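Local coordinates for protein type-2 restriction enzyme AgeI (Thalassobius gelatinovorus, PDB 5DWA) that recognises the double-stranded DNA sequence 5'-ACCGGT-3' and cleaves it after the A, working as a type II restriction endonuclease, at residues R114-F119 with D142-K147; T128-A133 with F159-G164. One frame throughout, in Å; residues are numbered along the deposited sequence.

Contact 1 of 2, residues R114-F119 with D142-K147; sequences RLTALF and DVMIEK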
loop_
_atom_site.group_PDB
_atom_site.type_symbol
_atom_site.label_atom_id
_atom_site.label_comp_id
_atom_site.label_asym_id
_atom_site.label_seq_id
_atom_site.Cartn_x
_atom_site.Cartn_y
_atom_site.Cartn_z
ATOM N N ARG A 114 -6.777 -20.429 -20.193
ATOM C CA ARG A 114 -5.378 -20.065 -20.052
ATOM C C ARG A 114 -5.198 -18.801 -19.235
ATOM O O ARG A 114 -5.907 -17.818 -19.449
ATOM C CB ARG A 114 -4.735 -19.884 -21.431
ATOM C CG ARG A 114 -3.230 -19.625 -21.383
ATOM C CD ARG A 114 -2.660 -19.441 -22.785
ATOM N NE ARG A 114 -3.204 -18.263 -23.451
ATOM C CZ ARG A 114 -3.094 -18.030 -24.756
ATOM N NH1 ARG A 114 -2.456 -18.899 -25.531
ATOM N NH2 ARG A 114 -3.610 -16.927 -25.284
ATOM N N LEU A 115 -4.261 -18.853 -18.292
ATOM C CA LEU A 115 -3.858 -17.699 -17.499
ATOM C C LEU A 115 -2.571 -17.077 -18.034
ATOM O O LEU A 115 -1.664 -17.778 -18.474
ATOM C CB LEU A 115 -3.641 -18.112 -16.042
ATOM C CG LEU A 115 -4.769 -18.869 -15.334
ATOM C CD1 LEU A 115 -4.371 -19.168 -13.904
ATOM C CD2 LEU A 115 -6.093 -18.101 -15.370
ATOM N N THR A 116 -2.473 -15.759 -17.931
ATOM C CA THR A 116 -1.276 -15.044 -18.327
ATOM C C THR A 116 -0.995 -13.921 -17.331
ATOM O O THR A 116 -1.840 -13.048 -17.131
ATOM C CB THR A 116 -1.418 -14.445 -19.732
ATOM O OG1 THR A 116 -1.742 -15.484 -20.668
ATOM C CG2 THR A 116 -0.124 -13.766 -20.152
ATOM N N ALA A 117 0.176 -13.946 -16.701
ATOM C CA ALA A 117 0.562 -12.875 -15.770
ATOM C C ALA A 117 0.824 -11.595 -16.549
ATOM O O ALA A 117 1.500 -11.617 -17.583
ATOM C CB ALA A 117 1.786 -13.275 -14.953
ATOM N N LEU A 118 0.269 -10.484 -16.073
ATOM C CA LEU A 118 0.374 -9.233 -16.818
ATOM C C LEU A 118 1.593 -8.449 -16.338
ATOM O O LEU A 118 1.488 -7.457 -15.619
ATOM C CB LEU A 118 -0.913 -8.414 -16.693
ATOM C CG LEU A 118 -2.156 -9.119 -17.246
ATOM C CD1 LEU A 118 -3.399 -8.266 -17.059
ATOM C CD2 LEU A 118 -1.945 -9.448 -18.719
ATOM N N PHE A 119 2.765 -8.919 -16.742
ATOM C CA PHE A 119 4.007 -8.274 -16.350
ATOM C C PHE A 119 4.295 -7.106 -17.279
ATOM O O PHE A 119 3.499 -6.804 -18.166
ATOM C CB PHE A 119 5.148 -9.290 -16.352
ATOM C CG PHE A 119 5.034 -10.305 -15.257
ATOM C CD1 PHE A 119 4.549 -9.937 -14.008
ATOM C CD2 PHE A 119 5.408 -11.622 -15.461
ATOM C CE1 PHE A 119 4.437 -10.864 -12.988
ATOM C CE2 PHE A 119 5.300 -12.557 -14.439
ATOM C CZ PHE A 119 4.817 -12.178 -13.205
ATOM N N ASP A 142 -4.027 -8.482 -12.106
ATOM C CA ASP A 142 -2.694 -9.074 -12.207
ATOM C C ASP A 142 -2.513 -10.146 -13.275
ATOM O O ASP A 142 -1.497 -10.171 -13.959
ATOM C CB ASP A 142 -2.311 -9.638 -10.836
ATOM C CG ASP A 142 -2.465 -8.609 -9.745
ATOM O OD1 ASP A 142 -1.925 -7.498 -9.915
ATOM O OD2 ASP A 142 -3.152 -8.890 -8.747
ATOM N N VAL A 143 -3.478 -11.042 -13.388
ATOM C CA VAL A 143 -3.354 -12.172 -14.297
ATOM C C VAL A 143 -4.616 -12.222 -15.157
ATOM O O VAL A 143 -5.729 -12.150 -14.640
ATOM C CB VAL A 143 -3.161 -13.499 -13.525
ATOM C CG1 VAL A 143 -3.043 -14.671 -14.479
ATOM C CG2 VAL A 143 -1.963 -13.430 -12.557
ATOM N N MET A 144 -4.471 -12.314 -16.471
ATOM C CA MET A 144 -5.678 -12.362 -17.284
ATOM C C MET A 144 -6.111 -13.808 -17.499
ATOM O O MET A 144 -5.293 -14.730 -17.432
ATOM C CB MET A 144 -5.482 -11.611 -18.611
ATOM C CG MET A 144 -4.798 -12.352 -19.725
ATOM S SD MET A 144 -4.939 -11.433 -21.288
ATOM C CE MET A 144 -3.421 -11.975 -22.050
ATOM N N ILE A 145 -7.417 -13.993 -17.677
ATOM C CA ILE A 145 -7.998 -15.300 -17.947
ATOM C C ILE A 145 -8.564 -15.263 -19.352
ATOM O O ILE A 145 -9.290 -14.322 -19.694
ATOM C CB ILE A 145 -9.116 -15.672 -16.954
ATOM C CG1 ILE A 145 -8.692 -15.401 -15.505
ATOM C CG2 ILE A 145 -9.539 -17.132 -17.151
ATOM C CD1 ILE A 145 -9.863 -15.455 -14.527
ATOM N N GLU A 146 -8.219 -16.274 -20.148
ATOM C CA GLU A 146 -8.688 -16.382 -21.528
ATOM C C GLU A 146 -9.313 -17.741 -21.781
ATOM O O GLU A 146 -8.971 -18.725 -21.125
ATOM C CB GLU A 146 -7.543 -16.157 -22.510
ATOM C CG GLU A 146 -6.983 -14.749 -22.524
ATOM C CD GLU A 146 -5.778 -14.629 -23.430
ATOM O OE1 GLU A 146 -4.784 -15.351 -23.201
ATOM O OE2 GLU A 146 -5.827 -13.826 -24.385
ATOM N N LYS A 147 -10.210 -17.789 -22.760
ATOM C CA LYS A 147 -10.891 -19.018 -23.135
ATOM C C LYS A 147 -10.824 -19.174 -24.643
ATOM O O LYS A 147 -11.174 -18.255 -25.376
ATOM C CB LYS A 147 -12.343 -18.991 -22.659
ATOM C CG LYS A 147 -13.239 -20.067 -23.259
ATOM C CD LYS A 147 -13.094 -21.389 -22.535
ATOM C CE LYS A 147 -14.118 -22.401 -23.029
ATOM N NZ LYS A 147 -14.151 -23.608 -22.159
HETATM O O HOH W 1 -4.376 -16.028 -20.730
#
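The torsions of Arg114 and Glu146, neighbours on one face of the ladder, bring their charged ends together. Arg114 has CG trans to the backbone N (chi1 -175°), stays extended through CD and then bends at chi3 (64°). Glu146 puts CG trans to its carbonyl carbon and continues extended. The guanidinium thereby presents its edge to one carboxylate oxygen. Arg114 NH2 forms a salt bridge with Glu146 OE1 at 2.9 Å, with OE1 near the guanidinium plane. NH2 approaches OE1 from above the carboxylate plane, 41° out of it. Arg114 NE adds a weak bond to the same oxygen. A water donates to Glu146 OE1 and to Arg114 O and accepts from Thr116 OG1, at 2.7 Å from that hydroxyl. Glu146 is gripped on both oxygens, OE1 by Arg114 and OE2 by Arg129, while Asp155 and Glu157 also pair with Arg114.

The backbones form an antiparallel ladder at one edge of the mixed sheet of the PD-(D/E)XK nuclease fold. Strand 113-117 is one of the two outermost strands of this sheet within the chain. Arg114 with Glu146 and Thr116 with Met144 are hydrogen-bonded pairs. Leu115 with Ile145 and Ala117 with Val143 are non-hydrogen-bonded pairs. Beyond the strand, Leu118 N still donates to Asp142 O at 2.8 Å, and Leu118 is the centre of an inverse gamma turn.

Leu115, Ala117, Val143 and Ile145 share one face. Leu115 CD2 lies 3.8 Å from Ile145 CG1, and Leu115 CB is equally close to Val143 CG1. Helix 84-109 covers Leu115 through Leu108. On the other face Met144 lies alongside Thr116, its CE 3.9 Å from Thr116 CB. Leu118 crosses Met144 at about a right angle. Helix 123-130 packs against Leu118 and Met144.

Contact 2 of 2, residues T128-A133 with F159-G164; sequences TRMGVA and FGVVGG
Val161 touches both Arg129 and Met130, one with each methyl. It has two conformers; the methyl contacts belong to the one described here and are less certain for that. In it CG1 is trans to the backbone N (chi1 -168°) and meets Met130, while CG2 lies trans to the carbonyl carbon and meets Arg129. The valine thus fits against two successive residues at the end of helix 123-130.

Arg129 comes across the valine obliquely. Its chain is bent at chi3 (62°), and the guanidinium lays one face on Val161 CG2. The methyl sits toward the rim of that face, 3.3 Å from Arg129 NH1. It also lies 3.8 Å from Arg129 CB, so the aliphatic root of the arginine shares the contact. Phe159 O stands at the guanidinium edge, near its plane, 2.9 Å from Arg129 NH2. The clear polar partners of Arg129 include two outside the segments: NH1 forms a salt bridge with Glu146 and NE donates to Ser153 O. These two bonds would limit rotation of the guanidinium.

Met130 crosses Val161 at about a right angle. Its CG packs on Val161 CG1 at 3.6 Å. The chain runs on extended from CG, which carries CE over to the strand backbone. There CE lies 3.6 Å from Gly163 O and 4.4 Å from Gly164 CA. A methyl group thus rests on bare glycine backbone. In the strand, Val162 and Gly163 both face Ile145, forming a classic beta bulge.

Gly131 is the first residue to leave helical backbone angles, with positive phi (83°). Its N bonds back to Thr128 O at 3.1 Å. This contact seats a helix C-terminus, closed by a Schellman motif, on a bulged strand of the mixed sheet in a PD-(D/E)XK nuclease.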
loop_
_atom_site.group_PDB
_atom_site.type_symbol
_atom_site.label_atom_id
_atom_site.label_comp_id
_atom_site.label_asym_id
_atom_site.label_seq_id
_atom_site.Cartn_x
_atom_site.Cartn_y
_atom_site.Cartn_z
ATOM N N THR A 128 -7.112 -3.345 -22.873
ATOM C CA THR A 128 -7.844 -2.938 -24.067
ATOM C C THR A 128 -8.767 -4.047 -24.533
ATOM O O THR A 128 -9.936 -3.803 -24.862
ATOM C CB THR A 128 -6.893 -2.553 -25.206
ATOM O OG1 THR A 128 -6.086 -1.447 -24.788
ATOM C CG2 THR A 128 -7.684 -2.178 -26.468
ATOM N N ARG A 129 -8.242 -5.266 -24.558
ATOM C CA ARG A 129 -9.034 -6.418 -24.965
ATOM C C ARG A 129 -10.137 -6.702 -23.952
ATOM O O ARG A 129 -11.209 -7.172 -24.322
ATOM C CB ARG A 129 -8.131 -7.639 -25.157
ATOM C CG ARG A 129 -7.131 -7.474 -26.297
ATOM C CD ARG A 129 -6.142 -8.626 -26.339
ATOM N NE ARG A 129 -6.815 -9.899 -26.581
ATOM C CZ ARG A 129 -6.605 -11.013 -25.882
ATOM N NH1 ARG A 129 -5.747 -11.024 -24.866
ATOM N NH2 ARG A 129 -7.275 -12.117 -26.185
ATOM N N MET A 130 -9.884 -6.390 -22.678
ATOM C CA MET A 130 -10.893 -6.521 -21.631
ATOM C C MET A 130 -12.016 -5.510 -21.771
ATOM O O MET A 130 -13.114 -5.715 -21.250
ATOM C CB MET A 130 -10.264 -6.347 -20.247
ATOM C CG MET A 130 -9.568 -7.563 -19.708
ATOM S SD MET A 130 -9.006 -7.240 -18.031
ATOM C CE MET A 130 -7.917 -8.638 -17.789
ATOM N N GLY A 131 -11.723 -4.400 -22.441
ATOM C CA GLY A 131 -12.675 -3.318 -22.582
ATOM C C GLY A 131 -12.689 -2.396 -21.381
ATOM O O GLY A 131 -13.696 -1.744 -21.121
ATOM N N VAL A 132 -11.580 -2.341 -20.644
ATOM C CA VAL A 132 -11.506 -1.505 -19.444
ATOM C C VAL A 132 -10.333 -0.524 -19.443
ATOM O O VAL A 132 -10.049 0.113 -18.427
ATOM C CB VAL A 132 -11.417 -2.358 -18.137
ATOM C CG1 VAL A 132 -12.662 -3.214 -17.957
ATOM C CG2 VAL A 132 -10.152 -3.212 -18.106
ATOM N N ALA A 133 -9.656 -0.376 -20.574
ATOM C CA ALA A 133 -8.511 0.524 -20.643
ATOM C C ALA A 133 -8.921 1.966 -20.385
ATOM O O ALA A 133 -9.989 2.388 -20.819
ATOM C CB ALA A 133 -7.836 0.412 -22.000
ATOM N N PHE A 159 -7.871 -17.378 -28.463
ATOM C CA PHE A 159 -8.103 -17.143 -27.038
ATOM C C PHE A 159 -8.628 -15.727 -26.808
ATOM O O PHE A 159 -7.925 -14.758 -27.082
ATOM C CB PHE A 159 -6.826 -17.360 -26.230
ATOM C CG PHE A 159 -6.433 -18.799 -26.085
ATOM C CD1 PHE A 159 -6.811 -19.524 -24.968
ATOM C CD2 PHE A 159 -5.678 -19.428 -27.065
ATOM C CE1 PHE A 159 -6.446 -20.845 -24.823
ATOM C CE2 PHE A 159 -5.308 -20.755 -26.926
ATOM C CZ PHE A 159 -5.693 -21.464 -25.798
ATOM N N GLY A 160 -9.852 -15.620 -26.296
ATOM C CA GLY A 160 -10.442 -14.333 -25.964
ATOM C C GLY A 160 -10.470 -14.125 -24.459
ATOM O O GLY A 160 -10.558 -15.089 -23.701
ATOM N N VAL A 161 -10.410 -12.868 -24.033
ATOM C CA VAL A 161 -10.366 -12.548 -22.606
ATOM C C VAL A 161 -11.737 -12.690 -21.951
ATOM O O VAL A 161 -12.744 -12.215 -22.483
ATOM C CB VAL A 161 -9.850 -11.122 -22.353
ATOM C CG1 VAL A 161 -9.549 -10.926 -20.865
ATOM C CG2 VAL A 161 -8.612 -10.857 -23.169
ATOM N N VAL A 162 -11.771 -13.334 -20.786
ATOM C CA VAL A 162 -13.025 -13.572 -20.084
ATOM C C VAL A 162 -12.999 -13.017 -18.663
ATOM O O VAL A 162 -14.020 -13.012 -17.974
ATOM C CB VAL A 162 -13.355 -15.071 -20.010
ATOM C CG1 VAL A 162 -13.659 -15.630 -21.396
ATOM C CG2 VAL A 162 -12.201 -15.831 -19.372
ATOM N N GLY A 163 -11.823 -12.584 -18.215
ATOM C CA GLY A 163 -11.719 -11.973 -16.906
ATOM C C GLY A 163 -10.297 -11.850 -16.412
ATOM O O GLY A 163 -9.345 -11.926 -17.182
ATOM N N GLY A 164 -10.152 -11.638 -15.109
ATOM C CA GLY A 164 -8.829 -11.487 -14.552
ATOM C C GLY A 164 -8.790 -11.863 -13.101
ATOM O O GLY A 164 -9.817 -12.007 -12.432
#

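How the contacts relate
Both contacts are largely buried, and their centres are 9 Å apart. The centre of contact 1 is about 13 Å from the centre of the chain, that of contact 2 about 20 Å. Contact 1 is also closer to the bound DNA, at about 5 Å between nearest atoms compared with about 13 Å. Contact 1 joins two strands by backbone bonds and a charged cluster; contact 2 sets a helix end on a strand largely through apolar packing of side chains. Strands 143-148 and 159-168 are sheet neighbours, and Ile145 N probably bonds Gly163 O. Glu146 and Arg129, one from each contact, share a salt bridge. Along the chain their segments alternate.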